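Ribose transcriptional regulator (Enterococcus faecium DO, PDB 4RK1) binds ribose in its sugar-binding domain and probably acts as a LacI-family repressor that regulates transcription by binding DNA. Local coordinates at residues E54-L59 against D65-A70. Numbering follows the deposited sequence. Where two conformers were deposited one is given.
Sequences EYLAEL and DGFIIA
The ring of F67 is met by two leucines of helix 55-61 in different ways: L56 places a methyl over one face, and L59 brings its CB to the rim, in the ring plane. The first is a CH-pi contact, since L56 CD2 sits 4.2 Å from the centroid of the F67 ring, on a line 23° off the ring normal. That tilt shifts the methyl toward the rim, where L56 CD2 is 4.0 Å from F67 CD2. The second is edge packing, with L59 CB 3.8 Å from F67 CE2 and L59 CD1 3.9 Å from the same ring carbon. In F67 the ring root CG stands opposite the carbonyl carbon (chi1 -64°), and from a CB already directed at the helix this carries the ring forward, one face under L56 CD2 and the CE2/CZ edge against L59. In L56, chi2 of -172° sets CD1 anti to CA and leaves CD2 as the branch that turns over the ring. L56 and L59 are three residues, just under one turn, apart, a spacing that lets both reach the same phenyl group. The backbones stay well separated, with 9.0 Å between L56 CA and F67 CA, so side chains fill the interval. I69 also points its CB toward the helix but stops short of close contact. Helix 76-84 continues the apolar layer, A78 and I79 touching L56 and L83 touching F67, while I41 of the second subunit packs on L59. All three touching residues are buried. Through F67 the leucines pack the helix on the sheet within a beta-alpha-beta crossover, in which helix 55-61 links parallel strands 39-44 and 66-69, flanking strand 9-14, as in the Rossmann-like subdomains of the periplasmic-binding-protein fold.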
loop_
_atom_site.group_PDB
_atom_site.type_symbol
_atom_site.label_atom_id
_atom_site.label_comp_id
_atom_site.label_asym_id
_atom_site.label_seq_id
_atom_site.Cartn_x
_atom_site.Cartn_y
_atom_site.Cartn_z
ATOM N N GLU B 54 -1.858 -16.971 17.278
ATOM C CA GLU B 54 -2.926 -17.765 16.662
ATOM C C GLU B 54 -4.041 -16.937 16.007
ATOM O O GLU B 54 -5.114 -16.748 16.579
ATOM C CB GLU B 54 -3.524 -18.698 17.717
ATOM C CG GLU B 54 -2.538 -19.740 18.234
ATOM C CD GLU B 54 -2.781 -20.138 19.676
ATOM O OE1 GLU B 54 -3.655 -19.537 20.340
ATOM O OE2 GLU B 54 -2.085 -21.056 20.156
ATOM N N TYR B 55 -3.784 -16.478 14.785
ATOM C CA TYR B 55 -4.781 -15.740 14.000
ATOM C C TYR B 55 -6.048 -16.562 13.791
ATOM O O TYR B 55 -7.142 -16.127 14.139
ATOM C CB TYR B 55 -4.208 -15.330 12.636
ATOM C CG TYR B 55 -3.123 -14.278 12.723
ATOM C CD1 TYR B 55 -3.442 -12.923 12.727
ATOM C CD2 TYR B 55 -1.777 -14.637 12.800
ATOM C CE1 TYR B 55 -2.453 -11.955 12.806
ATOM C CE2 TYR B 55 -0.781 -13.676 12.881
ATOM C CZ TYR B 55 -1.124 -12.337 12.885
ATOM O OH TYR B 55 -0.137 -11.383 12.967
ATOM N N LEU B 56 -5.895 -17.762 13.238
ATOM C CA LEU B 56 -7.051 -18.589 12.884
ATOM C C LEU B 56 -7.901 -18.962 14.078
ATOM O O LEU B 56 -9.136 -18.888 14.011
ATOM C CB LEU B 56 -6.618 -19.868 12.169
ATOM C CG LEU B 56 -6.132 -19.768 10.732
ATOM C CD1 LEU B 56 -5.944 -21.175 10.184
ATOM C CD2 LEU B 56 -7.093 -18.960 9.869
ATOM N N ALA B 57 -7.247 -19.373 15.162
ATOM C CA ALA B 57 -7.955 -19.800 16.364
ATOM C C ALA B 57 -8.805 -18.657 16.904
ATOM O O ALA B 57 -9.992 -18.824 17.171
ATOM C CB ALA B 57 -6.974 -20.287 17.428
ATOM N N GLU B 58 -8.198 -17.487 17.047
ATOM C CA GLU B 58 -8.922 -16.331 17.550
ATOM C C GLU B 58 -10.061 -15.943 16.597
ATOM O O GLU B 58 -11.181 -15.725 17.033
ATOM C CB GLU B 58 -7.956 -15.159 17.770
ATOM C CG GLU B 58 -8.600 -13.850 18.211
ATOM C CD GLU B 58 -9.359 -13.938 19.533
ATOM O OE1 GLU B 58 -9.066 -14.832 20.358
ATOM O OE2 GLU B 58 -10.258 -13.095 19.748
ATOM N N LEU B 59 -9.771 -15.845 15.306
ATOM C CA LEU B 59 -10.784 -15.423 14.336
ATOM C C LEU B 59 -11.923 -16.434 14.213
ATOM O O LEU B 59 -13.084 -16.053 14.074
ATOM C CB LEU B 59 -10.136 -15.157 12.976
ATOM C CG LEU B 59 -9.229 -13.916 12.902
ATOM C CD1 LEU B 59 -8.788 -13.673 11.469
ATOM C CD2 LEU B 59 -9.936 -12.690 13.451
ATOM N N ASP B 65 -16.750 -16.415 9.181
ATOM C CA ASP B 65 -17.530 -17.404 8.413
ATOM C C ASP B 65 -16.682 -18.197 7.426
ATOM O O ASP B 65 -16.940 -19.373 7.170
ATOM C CB ASP B 65 -18.661 -16.705 7.645
ATOM C CG ASP B 65 -19.798 -17.652 7.256
ATOM O OD1 ASP B 65 -20.207 -18.486 8.086
ATOM O OD2 ASP B 65 -20.305 -17.542 6.121
ATOM N N GLY B 66 -15.676 -17.554 6.855
ATOM C CA GLY B 66 -14.825 -18.188 5.849
ATOM C C GLY B 66 -13.554 -17.390 5.720
ATOM O O GLY B 66 -13.503 -16.255 6.179
ATOM N N PHE B 67 -12.530 -17.991 5.116
ATOM C CA PHE B 67 -11.220 -17.371 5.006
ATOM C C PHE B 67 -10.632 -17.438 3.609
ATOM O O PHE B 67 -10.875 -18.372 2.863
ATOM C CB PHE B 67 -10.236 -18.024 5.973
ATOM C CG PHE B 67 -10.600 -17.839 7.407
ATOM C CD1 PHE B 67 -11.564 -18.648 8.000
ATOM C CD2 PHE B 67 -9.998 -16.854 8.167
ATOM C CE1 PHE B 67 -11.912 -18.479 9.330
ATOM C CE2 PHE B 67 -10.344 -16.682 9.499
ATOM C CZ PHE B 67 -11.296 -17.501 10.081
ATOM N N ILE B 68 -9.845 -16.422 3.272
ATOM C CA ILE B 68 -9.056 -16.412 2.063
ATOM C C ILE B 68 -7.621 -16.228 2.515
ATOM O O ILE B 68 -7.286 -15.227 3.134
ATOM C CB ILE B 68 -9.498 -15.290 1.129
ATOM C CG1 ILE B 68 -10.976 -15.489 0.757
ATOM C CG2 ILE B 68 -8.612 -15.256 -0.106
ATOM C CD1 ILE B 68 -11.601 -14.310 0.043
ATOM N N ILE B 69 -6.788 -17.208 2.199
ATOM C CA ILE B 69 -5.484 -17.367 2.812
ATOM C C ILE B 69 -4.406 -17.309 1.745
ATOM O O ILE B 69 -4.281 -18.226 0.922
ATOM C CB ILE B 69 -5.402 -18.723 3.555
ATOM C CG1 ILE B 69 -6.540 -18.822 4.582
ATOM C CG2 ILE B 69 -4.042 -18.875 4.233
ATOM C CD1 ILE B 69 -6.617 -20.151 5.308
ATOM N N ALA B 70 -3.627 -16.229 1.770
ATOM C CA ALA B 70 -2.584 -15.982 0.789
ATOM C C ALA B 70 -1.180 -16.136 1.375
ATOM O O ALA B 70 -0.192 -15.983 0.656
ATOM C CB ALA B 70 -2.745 -14.587 0.212
#